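Long-range contacts in lipoprotein (Actinomyces odontolyticus, PDB 3UP9), which probably binds methionine as the extracytoplasmic, membrane-tethered substrate-binding lipoprotein of a methionine uptake system: residues A33-D38 against I216-K221; A51-D56 against V205-S210; V65-N70 against D114-S119; F79-G84 against V201-W206. All coordinates share one frame; numbering follows the deposited sequence.

Interaction 1: A33-D38 against I216-K221; sequences AGIKLD and IAKLEK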
loop_
_atom_site.group_PDB
_atom_site.type_symbol
_atom_site.label_atom_id
_atom_site.label_comp_id
_atom_site.label_asym_id
_atom_site.label_seq_id
_atom_site.Cartn_x
_atom_site.Cartn_y
_atom_site.Cartn_z
ATOM N N ALA A 33 -26.252 7.090 2.510
ATOM C CA ALA A 33 -26.093 6.477 1.167
ATOM C C ALA A 33 -26.916 5.163 0.944
ATOM O O ALA A 33 -26.980 4.636 -0.171
ATOM C CB ALA A 33 -24.612 6.274 0.855
ATOM N N GLY A 34 -27.576 4.676 1.994
ATOM C CA GLY A 34 -28.338 3.427 1.961
ATOM C C GLY A 34 -27.505 2.141 1.902
ATOM O O GLY A 34 -28.000 1.102 1.458
ATOM N N ILE A 35 -26.243 2.205 2.340
ATOM C CA ILE A 35 -25.389 1.000 2.491
ATOM C C ILE A 35 -24.896 0.766 3.961
ATOM O O ILE A 35 -24.895 1.660 4.781
ATOM C CB ILE A 35 -24.175 0.972 1.508
ATOM C CG1 ILE A 35 -23.160 2.066 1.848
ATOM C CG2 ILE A 35 -24.633 1.038 0.026
ATOM C CD1 ILE A 35 -21.999 2.150 0.887
ATOM N N LYS A 36 -24.513 -0.474 4.254
ATOM C CA LYS A 36 -23.845 -0.852 5.489
ATOM C C LYS A 36 -22.496 -1.489 5.124
ATOM O O LYS A 36 -22.395 -2.251 4.160
ATOM C CB LYS A 36 -24.697 -1.853 6.314
ATOM C CG LYS A 36 -25.952 -1.285 6.960
ATOM C CD LYS A 36 -26.690 -2.317 7.790
ATOM C CE LYS A 36 -27.966 -1.740 8.449
ATOM N NZ LYS A 36 -28.697 -2.743 9.292
ATOM N N LEU A 37 -21.446 -1.152 5.868
ATOM C CA LEU A 37 -20.168 -1.799 5.653
ATOM C C LEU A 37 -19.841 -2.861 6.695
ATOM O O LEU A 37 -19.947 -2.643 7.877
ATOM C CB LEU A 37 -19.035 -0.780 5.561
ATOM C CG LEU A 37 -19.091 0.322 4.489
ATOM C CD1 LEU A 37 -17.835 1.169 4.650
ATOM C CD2 LEU A 37 -19.240 -0.285 3.106
ATOM N N ASP A 38 -19.383 -4.004 6.225
ATOM C CA ASP A 38 -18.811 -5.067 7.086
ATOM C C ASP A 38 -17.297 -5.074 6.819
ATOM O O ASP A 38 -16.866 -5.677 5.875
ATOM C CB ASP A 38 -19.407 -6.438 6.722
ATOM C CG ASP A 38 -20.790 -6.676 7.318
ATOM O OD1 ASP A 38 -21.306 -5.763 7.977
ATOM O OD2 ASP A 38 -21.349 -7.808 7.150
ATOM N N ILE A 216 -21.599 -0.887 -4.485
ATOM C CA ILE A 216 -20.129 -0.615 -4.618
ATOM C C ILE A 216 -19.862 0.765 -5.253
ATOM O O ILE A 216 -18.987 1.470 -4.829
ATOM C CB ILE A 216 -19.445 -1.730 -5.431
ATOM C CG1 ILE A 216 -19.382 -3.012 -4.607
ATOM C CG2 ILE A 216 -18.066 -1.331 -5.837
ATOM C CD1 ILE A 216 -19.395 -4.283 -5.407
ATOM N N ALA A 217 -20.655 1.155 -6.248
ATOM C CA ALA A 217 -20.569 2.523 -6.845
ATOM C C ALA A 217 -20.919 3.587 -5.797
ATOM O O ALA A 217 -20.342 4.677 -5.820
ATOM C CB ALA A 217 -21.454 2.669 -8.080
ATOM N N LYS A 218 -21.826 3.280 -4.856
ATOM C CA LYS A 218 -22.068 4.231 -3.735
ATOM C C LYS A 218 -20.829 4.367 -2.795
ATOM O O LYS A 218 -20.451 5.471 -2.471
ATOM C CB LYS A 218 -23.368 3.922 -2.964
ATOM C CG LYS A 218 -24.669 4.243 -3.723
ATOM C CD LYS A 218 -25.931 3.622 -3.079
ATOM C CE LYS A 218 -27.183 3.971 -3.878
ATOM N NZ LYS A 218 -28.419 4.014 -3.052
ATOM N N LEU A 219 -20.183 3.257 -2.435
ATOM C CA LEU A 219 -18.977 3.269 -1.621
ATOM C C LEU A 219 -17.849 4.000 -2.352
ATOM O O LEU A 219 -17.143 4.872 -1.768
ATOM C CB LEU A 219 -18.568 1.816 -1.233
ATOM C CG LEU A 219 -17.262 1.623 -0.465
ATOM C CD1 LEU A 219 -17.309 2.468 0.790
ATOM C CD2 LEU A 219 -17.006 0.145 -0.180
ATOM N N GLU A 220 -17.674 3.699 -3.637
ATOM C CA GLU A 220 -16.715 4.470 -4.444
ATOM C C GLU A 220 -16.962 6.009 -4.335
ATOM O O GLU A 220 -16.026 6.779 -4.091
ATOM C CB GLU A 220 -16.741 3.988 -5.908
ATOM C CG GLU A 220 -15.928 4.837 -6.910
ATOM C CD GLU A 220 -14.418 4.803 -6.652
ATOM O OE1 GLU A 220 -13.926 3.926 -5.885
ATOM O OE2 GLU A 220 -13.717 5.635 -7.245
ATOM N N LYS A 221 -18.207 6.455 -4.518
ATOM C CA LYS A 221 -18.535 7.870 -4.427
ATOM C C LYS A 221 -18.202 8.415 -3.004
ATOM O O LYS A 221 -17.535 9.452 -2.888
ATOM C CB LYS A 221 -19.976 8.099 -4.878
ATOM C CG LYS A 221 -20.509 9.487 -4.628
ATOM C CD LYS A 221 -21.436 9.994 -5.721
ATOM C CE LYS A 221 -21.662 11.514 -5.543
ATOM N NZ LYS A 221 -21.513 12.322 -6.798
#
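The flat group that matters here is the peptide joining Ala-33 to Gly-34, and its carbonyl oxygen is met by the flank of Lys-218. No aromatic ring joins in. Extended beyond CG, the lysine chain lies with Lys-218 CD and Lys-218 NZ both 3.3 Å from Ala-33 O, the bond from NZ being weak. Beside this weak bond the packing is mainly aliphatic. Ile-35 has CG1 tucked between its backbone N and carbonyl carbon (chi1 68°), which brings Ile-35 CD1 against the helix, 3.9 Å from Leu-219 N and 4.0 Å from Leu-219 CB. The two side chains meet at about a right angle. Further along the strand, Leu-37 CD2 meets Leu-219 CD2 at 4.0 Å. Leu-219 also touches Val-11 and Leu-204, so it bears on strands 7-13 and 201-207 of the sheet as well. Gly-34 closes helix 30-33 in a Schellman motif and turns the chain into strand 35-41, which runs parallel to strand 7-13. The axes of helix 216-221 and strand 35-38 cross at 82° and pass 9.6 Å apart. This is a helix-on-sheet layer of the alpha/beta fold of periplasmic binding proteins.

Interaction 2: A51-D56 against V205-S210; sequences ALNDGD and VWKGDS. With PG4 (tetraethylene glycol), chain D.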
loop_
_atom_site.group_PDB
_atom_site.type_symbol
_atom_site.label_atom_id
_atom_site.label_comp_id
_atom_site.label_asym_id
_atom_site.label_seq_id
_atom_site.Cartn_x
_atom_site.Cartn_y
_atom_site.Cartn_z
ATOM N N ALA A 51 -9.504 -13.656 -1.265
ATOM C CA ALA A 51 -10.872 -13.594 -0.712
ATOM C C ALA A 51 -11.829 -12.919 -1.691
ATOM O O ALA A 51 -12.932 -13.405 -1.823
ATOM C CB ALA A 51 -10.907 -12.864 0.653
ATOM N N LEU A 52 -11.433 -11.801 -2.330
ATOM C CA LEU A 52 -12.273 -11.181 -3.414
ATOM C C LEU A 52 -12.498 -12.172 -4.541
ATOM O O LEU A 52 -13.614 -12.368 -4.971
ATOM C CB LEU A 52 -11.671 -9.887 -3.984
ATOM C CG LEU A 52 -12.461 -9.180 -5.063
ATOM C CD1 LEU A 52 -13.868 -8.926 -4.512
ATOM C CD2 LEU A 52 -11.743 -7.900 -5.535
ATOM N N ASN A 53 -11.444 -12.859 -4.976
ATOM C CA ASN A 53 -11.590 -13.835 -6.048
ATOM C C ASN A 53 -12.524 -14.992 -5.730
ATOM O O ASN A 53 -13.300 -15.399 -6.600
ATOM C CB ASN A 53 -10.263 -14.423 -6.558
ATOM C CG ASN A 53 -10.387 -14.909 -8.006
ATOM O OD1 ASN A 53 -11.142 -14.300 -8.759
ATOM N ND2 ASN A 53 -9.642 -15.959 -8.404
ATOM N N ASP A 54 -12.420 -15.530 -4.511
ATOM C CA ASP A 54 -13.076 -16.782 -4.147
ATOM C C ASP A 54 -14.507 -16.537 -3.697
ATOM O O ASP A 54 -15.193 -17.460 -3.303
ATOM C CB ASP A 54 -12.336 -17.450 -2.962
ATOM C CG ASP A 54 -10.913 -17.890 -3.298
ATOM O OD1 ASP A 54 -10.506 -17.881 -4.504
ATOM O OD2 ASP A 54 -10.183 -18.207 -2.307
ATOM N N GLY A 55 -14.944 -15.292 -3.621
ATOM C CA GLY A 55 -16.305 -15.029 -3.174
ATOM C C GLY A 55 -16.510 -14.690 -1.693
ATOM O O GLY A 55 -17.599 -14.763 -1.233
ATOM N N ASP A 56 -15.497 -14.269 -0.956
ATOM C CA ASP A 56 -15.653 -14.020 0.476
ATOM C C ASP A 56 -15.914 -12.526 0.814
ATOM O O ASP A 56 -16.424 -12.220 1.887
ATOM C CB ASP A 56 -14.426 -14.540 1.222
ATOM C CG ASP A 56 -14.316 -16.048 1.203
ATOM O OD1 ASP A 56 -15.184 -16.712 1.809
ATOM O OD2 ASP A 56 -13.326 -16.570 0.609
ATOM N N VAL A 205 -11.323 -2.157 -5.113
ATOM C CA VAL A 205 -11.307 -3.201 -6.164
ATOM C C VAL A 205 -12.444 -4.128 -5.855
ATOM O O VAL A 205 -12.692 -4.433 -4.699
ATOM C CB VAL A 205 -9.932 -3.954 -6.281
ATOM C CG1 VAL A 205 -9.987 -5.109 -7.281
ATOM C CG2 VAL A 205 -8.800 -2.983 -6.567
ATOM N N TRP A 206 -13.154 -4.535 -6.898
ATOM C CA TRP A 206 -14.213 -5.522 -6.807
ATOM C C TRP A 206 -14.170 -6.464 -8.022
ATOM O O TRP A 206 -13.404 -6.271 -8.979
ATOM C CB TRP A 206 -15.564 -4.805 -6.643
ATOM C CG TRP A 206 -15.975 -3.970 -7.833
ATOM C CD1 TRP A 206 -16.754 -4.381 -8.912
ATOM C CD2 TRP A 206 -15.581 -2.588 -8.153
ATOM N NE1 TRP A 206 -16.863 -3.396 -9.834
ATOM C CE2 TRP A 206 -16.193 -2.284 -9.444
ATOM C CE3 TRP A 206 -14.775 -1.604 -7.532
ATOM C CZ2 TRP A 206 -16.047 -1.035 -10.060
ATOM C CZ3 TRP A 206 -14.631 -0.361 -8.165
ATOM C CH2 TRP A 206 -15.250 -0.091 -9.407
ATOM N N LYS A 207 -14.983 -7.508 -7.999
ATOM C CA LYS A 207 -14.931 -8.533 -9.044
ATOM C C LYS A 207 -15.917 -8.116 -10.133
ATOM O O LYS A 207 -17.021 -7.667 -9.817
ATOM C CB LYS A 207 -15.284 -9.898 -8.458
ATOM C CG LYS A 207 -14.816 -11.091 -9.257
ATOM C CD LYS A 207 -14.863 -12.323 -8.378
ATOM C CE LYS A 207 -15.181 -13.586 -9.157
ATOM N NZ LYS A 207 -13.945 -14.357 -9.408
ATOM N N GLY A 208 -15.511 -8.269 -11.406
ATOM C CA GLY A 208 -16.305 -7.834 -12.550
ATOM C C GLY A 208 -17.762 -8.278 -12.579
ATOM O O GLY A 208 -18.660 -7.521 -13.008
ATOM N N ASP A 209 -18.014 -9.493 -12.100
ATOM C CA ASP A 209 -19.375 -9.991 -12.069
ATOM C C ASP A 209 -20.152 -9.722 -10.745
ATOM O O ASP A 209 -21.098 -10.385 -10.509
ATOM C CB ASP A 209 -19.364 -11.500 -12.383
ATOM C CG ASP A 209 -18.578 -12.323 -11.337
ATOM O OD1 ASP A 209 -18.050 -11.769 -10.367
ATOM O OD2 ASP A 209 -18.457 -13.531 -11.502
ATOM N N SER A 210 -19.770 -8.775 -9.891
ATOM C CA SER A 210 -20.540 -8.543 -8.653
ATOM C C SER A 210 -22.027 -8.296 -8.950
ATOM O O SER A 210 -22.371 -7.587 -9.869
ATOM C CB SER A 210 -19.988 -7.359 -7.860
ATOM O OG SER A 210 -20.689 -7.207 -6.630
HETATM O O1 PG4 D . -11.301 -13.949 -11.424
HETATM C C1 PG4 D . -11.382 -15.077 -12.333
HETATM C C2 PG4 D . -10.436 -16.240 -12.028
HETATM O O2 PG4 D . -9.040 -15.922 -11.839
HETATM C C3 PG4 D . -8.170 -17.050 -11.716
HETATM C C4 PG4 D . -7.333 -16.993 -10.433
HETATM O O3 PG4 D . -7.472 -18.179 -9.619
#
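Lys-207 reaches from the end of strand 201-207 to Leu-52 and Asn-53 at the C-terminal end of helix 46-53, a helix closed by a Schellman motif at Gly-55. Lys-207 CB starts 4.3 Å from Leu-52 CD1. With CG anti to the backbone N (chi1 -159°), the chain then heads along the helix end, and Lys-207 CD passes 3.6 Å from Leu-52 O. Bends at the last two torsions swing CE to within 3.7 Å of Asn-53 O and turn the ammonium group to Asn-53. There Lys-207 NZ donates twice to a single residue. The bond to Asn-53 O, 3.1 Å, lies in the carbonyl plane on a lone pair; the one to Asn-53 OD1, 2.9 Å, comes from well above the amide plane. A positive charge at this end of a helix would be favoured by the carbonyls gathered there. Leu-52 pushes CD2 against the strand, 3.7 Å from both Val-205 CG1 and Trp-206 CA, and the ring of Phe-79 packs alongside. A tetraethylene glycol, probably from the crystallisation liquor, completes the cluster: its O1 donates to Asn-53 OD1 at 2.7 Å and receives a weak bond from Lys-207 NZ.

Interaction 3: V65-N70 against D114-S119; sequences VPYLEN and DTANQS. With MSE (selenomethionine), chain B.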
loop_
_atom_site.group_PDB
_atom_site.type_symbol
_atom_site.label_atom_id
_atom_site.label_comp_id
_atom_site.label_asym_id
_atom_site.label_seq_id
_atom_site.Cartn_x
_atom_site.Cartn_y
_atom_site.Cartn_z
ATOM N N VAL A 65 -2.607 0.694 -7.800
ATOM C CA VAL A 65 -2.917 0.425 -9.192
ATOM C C VAL A 65 -1.860 -0.456 -9.832
ATOM O O VAL A 65 -2.216 -1.404 -10.506
ATOM C CB VAL A 65 -3.269 1.732 -9.978
ATOM C CG1 VAL A 65 -3.037 1.579 -11.506
ATOM C CG2 VAL A 65 -4.709 2.145 -9.678
ATOM N N PRO A 66 -0.564 -0.173 -9.631
ATOM C CA PRO A 66 0.446 -1.074 -10.166
ATOM C C PRO A 66 0.462 -2.517 -9.602
ATOM O O PRO A 66 0.692 -3.475 -10.350
ATOM C CB PRO A 66 1.759 -0.351 -9.856
ATOM C CG PRO A 66 1.400 1.101 -9.696
ATOM C CD PRO A 66 0.050 1.036 -9.038
ATOM N N TYR A 67 0.236 -2.679 -8.311
ATOM C CA TYR A 67 0.130 -3.990 -7.722
ATOM C C TYR A 67 -1.063 -4.745 -8.317
ATOM O O TYR A 67 -0.940 -5.943 -8.642
ATOM C CB TYR A 67 -0.006 -3.855 -6.198
ATOM C CG TYR A 67 -0.212 -5.172 -5.490
ATOM C CD1 TYR A 67 -1.485 -5.752 -5.410
ATOM C CD2 TYR A 67 0.845 -5.835 -4.893
ATOM C CE1 TYR A 67 -1.679 -6.960 -4.753
ATOM C CE2 TYR A 67 0.640 -7.038 -4.235
ATOM C CZ TYR A 67 -0.619 -7.610 -4.180
ATOM O OH TYR A 67 -0.825 -8.856 -3.569
ATOM N N LEU A 68 -2.210 -4.061 -8.449
ATOM C CA LEU A 68 -3.411 -4.659 -9.062
ATOM C C LEU A 68 -3.132 -5.136 -10.486
ATOM O O LEU A 68 -3.491 -6.246 -10.840
ATOM C CB LEU A 68 -4.615 -3.694 -9.019
ATOM C CG LEU A 68 -5.908 -4.113 -9.777
ATOM C CD1 LEU A 68 -6.504 -5.381 -9.163
ATOM C CD2 LEU A 68 -6.922 -2.957 -9.741
ATOM N N GLU A 69 -2.460 -4.304 -11.282
ATOM C CA GLU A 69 -2.149 -4.639 -12.667
ATOM C C GLU A 69 -1.246 -5.868 -12.728
ATOM O O GLU A 69 -1.461 -6.736 -13.530
ATOM C CB GLU A 69 -1.515 -3.440 -13.394
ATOM C CG GLU A 69 -2.540 -2.359 -13.658
ATOM C CD GLU A 69 -1.997 -1.009 -14.031
ATOM O OE1 GLU A 69 -0.827 -0.706 -13.799
ATOM O OE2 GLU A 69 -2.781 -0.230 -14.575
ATOM N N ASN A 70 -0.245 -5.932 -11.879
ATOM C CA ASN A 70 0.585 -7.126 -11.757
ATOM C C ASN A 70 -0.193 -8.403 -11.323
ATOM O O ASN A 70 0.082 -9.487 -11.888
ATOM C CB ASN A 70 1.767 -6.894 -10.823
ATOM C CG ASN A 70 2.627 -8.125 -10.692
ATOM O OD1 ASN A 70 3.469 -8.379 -11.536
ATOM N ND2 ASN A 70 2.411 -8.911 -9.623
ATOM N N ASP A 114 7.033 -9.439 -2.858
ATOM C CA ASP A 114 6.114 -9.404 -4.018
ATOM C C ASP A 114 6.701 -8.540 -5.160
ATOM O O ASP A 114 7.382 -7.542 -4.885
ATOM C CB ASP A 114 4.708 -8.979 -3.577
ATOM C CG ASP A 114 4.534 -7.458 -3.412
ATOM O OD1 ASP A 114 4.346 -6.720 -4.440
ATOM O OD2 ASP A 114 4.499 -7.004 -2.241
ATOM N N THR A 115 6.450 -8.944 -6.414
ATOM C CA THR A 115 6.980 -8.286 -7.609
ATOM C C THR A 115 6.777 -6.760 -7.665
ATOM O O THR A 115 7.749 -6.023 -7.738
ATOM C CB THR A 115 6.362 -8.921 -8.866
ATOM O OG1 THR A 115 6.582 -10.345 -8.803
ATOM C CG2 THR A 115 6.898 -8.307 -10.162
ATOM N N ALA A 116 5.519 -6.308 -7.616
ATOM C CA ALA A 116 5.167 -4.893 -7.775
ATOM C C ALA A 116 5.827 -3.966 -6.754
ATOM O O ALA A 116 6.289 -2.856 -7.112
ATOM C CB ALA A 116 3.677 -4.734 -7.694
ATOM N N ASN A 117 5.819 -4.391 -5.485
ATOM C CA ASN A 117 6.353 -3.596 -4.375
ATOM C C ASN A 117 7.878 -3.662 -4.227
ATOM O O ASN A 117 8.494 -2.655 -3.832
ATOM C CB ASN A 117 5.651 -3.934 -3.038
ATOM C CG ASN A 117 4.222 -3.459 -3.013
ATOM O OD1 ASN A 117 3.935 -2.268 -3.208
ATOM N ND2 ASN A 117 3.316 -4.390 -2.842
ATOM N N GLN A 118 8.482 -4.812 -4.562
ATOM C CA GLN A 118 9.937 -4.925 -4.649
ATOM C C GLN A 118 10.446 -4.031 -5.779
ATOM O O GLN A 118 11.437 -3.275 -5.656
ATOM C CB GLN A 118 10.375 -6.383 -4.881
ATOM C CG GLN A 118 11.868 -6.516 -4.919
ATOM C CD GLN A 118 12.371 -7.918 -4.917
ATOM O OE1 GLN A 118 13.162 -8.303 -5.810
ATOM N NE2 GLN A 118 11.976 -8.698 -3.882
ATOM N N SER A 119 9.747 -4.088 -6.884
ATOM C CA SER A 119 10.087 -3.222 -7.998
ATOM C C SER A 119 10.020 -1.726 -7.595
ATOM O O SER A 119 10.964 -0.955 -7.848
ATOM C CB SER A 119 9.211 -3.532 -9.202
ATOM O OG SER A 119 9.577 -2.612 -10.185
HETATM N N MSE B 300 -1.011 0.414 1.108
HETATM C CA MSE B 300 0.119 0.040 0.229
HETATM C C MSE B 300 0.732 1.218 -0.490
HETATM O O MSE B 300 0.003 2.182 -0.846
HETATM O OXT MSE B 300 1.954 1.164 -0.703
HETATM C CB MSE B 300 -0.338 -0.959 -0.803
HETATM C CG MSE B 300 0.808 -1.527 -1.698
HETATM SE SE MSE B 300 0.100 -2.765 -2.979
HETATM C CE MSE B 300 -0.854 -4.109 -1.844
#
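Asp-114 OD1 lies at the edge of the Tyr-67 ring, near its plane and 3.6 Å from Tyr-67 CD2, while Asn-117 grips it from its own helix. The capping bond from Asn-117 N to Asp-114 OD1 is 2.9 Å and arrives above the carboxylate plane; a weak second bond comes from the amide. The straighter link joins Asn-117 ND2 to the syn lone pair of Asp-114 OD2, also 2.9 Å, with an N-H...O angle of 167°. The ND2 bonds to Asp-114, with Asn-174 at OD1, hold the amide's rotation. The amide plane is only 25° from that of the tyrosine ring. With CG anti to the backbone N and chi2 near -82°, the Tyr-67 ring lies with one face to the bound selenomethionine, whose CE sits 3.7 Å above the plane over the ring centre. The ligand's SE is 3.6 Å from Asn-117 ND2. Where the helices come closest, Ala-116 CB fits against Tyr-67 CA at 3.6 Å. Further out, Asn-70 crosses Thr-115, and both bond to Gln-74. Helix 65-75 packs on one sheet and helix 115-127 on the other, and the ligand's side chain lies between them, consistent with the interlobe cleft of a periplasmic binding protein.

Interaction 4: F79-G84 against V201-W206; sequences FEAGEG and VNVLVW. With MSE (selenomethionine), chain B.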
loop_
_atom_site.group_PDB
_atom_site.type_symbol
_atom_site.label_atom_id
_atom_site.label_comp_id
_atom_site.label_asym_id
_atom_site.label_seq_id
_atom_site.Cartn_x
_atom_site.Cartn_y
_atom_site.Cartn_z
ATOM N N PHE A 79 -10.782 -8.450 -12.003
ATOM C CA PHE A 79 -11.171 -7.348 -11.143
ATOM C C PHE A 79 -11.382 -5.999 -11.873
ATOM O O PHE A 79 -10.913 -5.752 -12.979
ATOM C CB PHE A 79 -10.126 -7.150 -10.045
ATOM C CG PHE A 79 -9.945 -8.328 -9.115
ATOM C CD1 PHE A 79 -10.918 -9.306 -8.951
ATOM C CD2 PHE A 79 -8.805 -8.436 -8.408
ATOM C CE1 PHE A 79 -10.718 -10.367 -8.087
ATOM C CE2 PHE A 79 -8.602 -9.484 -7.519
ATOM C CZ PHE A 79 -9.560 -10.454 -7.362
ATOM N N GLU A 80 -12.118 -5.128 -11.195
ATOM C CA GLU A 80 -12.413 -3.794 -11.646
ATOM C C GLU A 80 -12.010 -2.852 -10.508
ATOM O O GLU A 80 -12.202 -3.175 -9.344
ATOM C CB GLU A 80 -13.902 -3.641 -11.926
ATOM C CG GLU A 80 -14.556 -4.718 -12.739
ATOM C CD GLU A 80 -13.922 -5.006 -14.089
ATOM O OE1 GLU A 80 -13.467 -4.074 -14.784
ATOM O OE2 GLU A 80 -13.893 -6.212 -14.449
ATOM N N ALA A 81 -11.422 -1.713 -10.844
ATOM C CA ALA A 81 -10.937 -0.744 -9.866
ATOM C C ALA A 81 -11.523 0.662 -10.083
ATOM O O ALA A 81 -11.880 1.107 -11.205
ATOM C CB ALA A 81 -9.435 -0.675 -9.854
ATOM N N GLY A 82 -11.581 1.344 -8.955
ATOM C CA GLY A 82 -11.993 2.708 -8.861
ATOM C C GLY A 82 -10.860 3.670 -8.988
ATOM O O GLY A 82 -9.722 3.264 -9.231
ATOM N N GLU A 83 -11.209 4.947 -8.850
ATOM C CA GLU A 83 -10.269 6.061 -8.857
ATOM C C GLU A 83 -9.345 6.058 -7.636
ATOM O O GLU A 83 -9.732 5.664 -6.570
ATOM C CB GLU A 83 -11.043 7.362 -8.790
ATOM C CG GLU A 83 -11.799 7.758 -10.025
ATOM C CD GLU A 83 -12.514 9.100 -9.854
ATOM O OE1 GLU A 83 -11.788 10.117 -9.672
ATOM O OE2 GLU A 83 -13.782 9.108 -9.910
ATOM N N GLY A 84 -8.157 6.602 -7.787
ATOM C CA GLY A 84 -7.220 6.799 -6.698
ATOM C C GLY A 84 -7.868 7.506 -5.532
ATOM O O GLY A 84 -8.519 8.552 -5.668
ATOM N N VAL A 201 -1.308 4.953 -6.455
ATOM C CA VAL A 201 -2.518 5.337 -5.733
ATOM C C VAL A 201 -3.341 4.086 -5.357
ATOM O O VAL A 201 -3.456 3.105 -6.109
ATOM C CB VAL A 201 -3.374 6.334 -6.544
ATOM C CG1 VAL A 201 -2.607 7.642 -6.759
ATOM C CG2 VAL A 201 -3.826 5.727 -7.873
ATOM N N ASN A 202 -3.952 4.166 -4.183
ATOM C CA ASN A 202 -4.750 3.102 -3.605
ATOM C C ASN A 202 -6.218 3.141 -4.032
ATOM O O ASN A 202 -6.867 4.156 -3.934
ATOM C CB ASN A 202 -4.697 3.192 -2.070
ATOM C CG ASN A 202 -3.386 2.734 -1.503
ATOM O OD1 ASN A 202 -3.283 1.609 -0.977
ATOM N ND2 ASN A 202 -2.377 3.621 -1.558
ATOM N N VAL A 203 -6.745 2.002 -4.459
ATOM C CA VAL A 203 -8.050 1.934 -5.094
ATOM C C VAL A 203 -8.956 0.882 -4.479
ATOM O O VAL A 203 -8.487 -0.083 -3.876
ATOM C CB VAL A 203 -7.885 1.709 -6.649
ATOM C CG1 VAL A 203 -7.352 2.986 -7.302
ATOM C CG2 VAL A 203 -6.981 0.525 -6.935
ATOM N N LEU A 204 -10.268 1.118 -4.620
ATOM C CA LEU A 204 -11.327 0.141 -4.271
ATOM C C LEU A 204 -11.335 -0.861 -5.418
ATOM O O LEU A 204 -11.282 -0.447 -6.581
ATOM C CB LEU A 204 -12.728 0.814 -4.143
ATOM C CG LEU A 204 -13.854 -0.113 -3.684
ATOM C CD1 LEU A 204 -13.789 -0.441 -2.209
ATOM C CD2 LEU A 204 -15.189 0.550 -3.972
ATOM N N VAL A 205 -11.323 -2.157 -5.113
ATOM C CA VAL A 205 -11.307 -3.201 -6.164
ATOM C C VAL A 205 -12.444 -4.128 -5.855
ATOM O O VAL A 205 -12.692 -4.433 -4.699
ATOM C CB VAL A 205 -9.932 -3.954 -6.281
ATOM C CG1 VAL A 205 -9.987 -5.109 -7.281
ATOM C CG2 VAL A 205 -8.800 -2.983 -6.567
ATOM N N TRP A 206 -13.154 -4.535 -6.898
ATOM C CA TRP A 206 -14.213 -5.522 -6.807
ATOM C C TRP A 206 -14.170 -6.464 -8.022
ATOM O O TRP A 206 -13.404 -6.271 -8.979
ATOM C CB TRP A 206 -15.564 -4.805 -6.643
ATOM C CG TRP A 206 -15.975 -3.970 -7.833
ATOM C CD1 TRP A 206 -16.754 -4.381 -8.912
ATOM C CD2 TRP A 206 -15.581 -2.588 -8.153
ATOM N NE1 TRP A 206 -16.863 -3.396 -9.834
ATOM C CE2 TRP A 206 -16.193 -2.284 -9.444
ATOM C CE3 TRP A 206 -14.775 -1.604 -7.532
ATOM C CZ2 TRP A 206 -16.047 -1.035 -10.060
ATOM C CZ3 TRP A 206 -14.631 -0.361 -8.165
ATOM C CH2 TRP A 206 -15.250 -0.091 -9.407
HETATM N N MSE B 300 -1.011 0.414 1.108
HETATM C CA MSE B 300 0.119 0.040 0.229
HETATM C C MSE B 300 0.732 1.218 -0.490
HETATM O O MSE B 300 0.003 2.182 -0.846
HETATM O OXT MSE B 300 1.954 1.164 -0.703
HETATM C CB MSE B 300 -0.338 -0.959 -0.803
HETATM C CG MSE B 300 0.808 -1.527 -1.698
HETATM SE SE MSE B 300 0.100 -2.765 -2.979
HETATM C CE MSE B 300 -0.854 -4.109 -1.844
HETATM O O HOH W 1 -11.276 3.540 -5.694
#
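Glu-80 and Trp-206 form an antiparallel hydrogen-bonded pair, with Glu-80 N to Trp-206 O at 2.8 Å and Trp-206 N to Glu-80 O at 3.0 Å. Gly-82 N adds a third bond, to Leu-204 O. The Trp-206 side chain, with CG set between backbone N and carbonyl carbon (chi1 65°), folds back over the partner strand. Glu-80 O lies 3.5 Å above one face of the indole of Trp-206, offset toward its rim, and Glu-80 CB makes a CH-pi contact 3.9 Å from the centroid of the five-membered ring. On the other face of the sheet Ala-81 CB meets the methyls of Val-203 and Val-205, while Phe-79 CB presses on Val-205 CG1 at 3.4 Å. Beyond Gly-82 a water replaces direct pairing, donating to Glu-83 O and accepting from Leu-204 N. In the next shell, Glu-220 holds Glu-83 N. At the far end Asn-202 turns away from strand 79-81, and its ND2 donates to selenomethionine O at 2.9 Å; His-18 and the carbonyl of His-86 hold its amide. Strand 201-207 is paired antiparallel with strand 79-81 at one end and brings Asn-202 to the amino-acid site at the other, as in the periplasmic-binding-protein fold.

Interactions 1, 2 and 4 gather on strand 201-207 and the helix that follows it. Interactions 2 and 4 share Val-205 and Trp-206, and Leu-52 CG touches Phe-79 CE1 at 3.7 Å. Helix 213-223 ties interaction 1 to interactions 2 and 4, with Ile-216 CG2 3.6 Å from Trp-206 CD2. Leu-68 CD2 of interaction 3 lies 3.7 Å from Val-205 CG2 on strand 201-207 and 3.4 Å from Ala-81 CB on the neighbouring one. Two contacts line the ligand pocket: interaction 3 around the selenium end, interaction 4 at the amino-acid head. Their centres are about 14 Å apart, whereas the centre of interaction 1 lies about 27 Å from that of interaction 3.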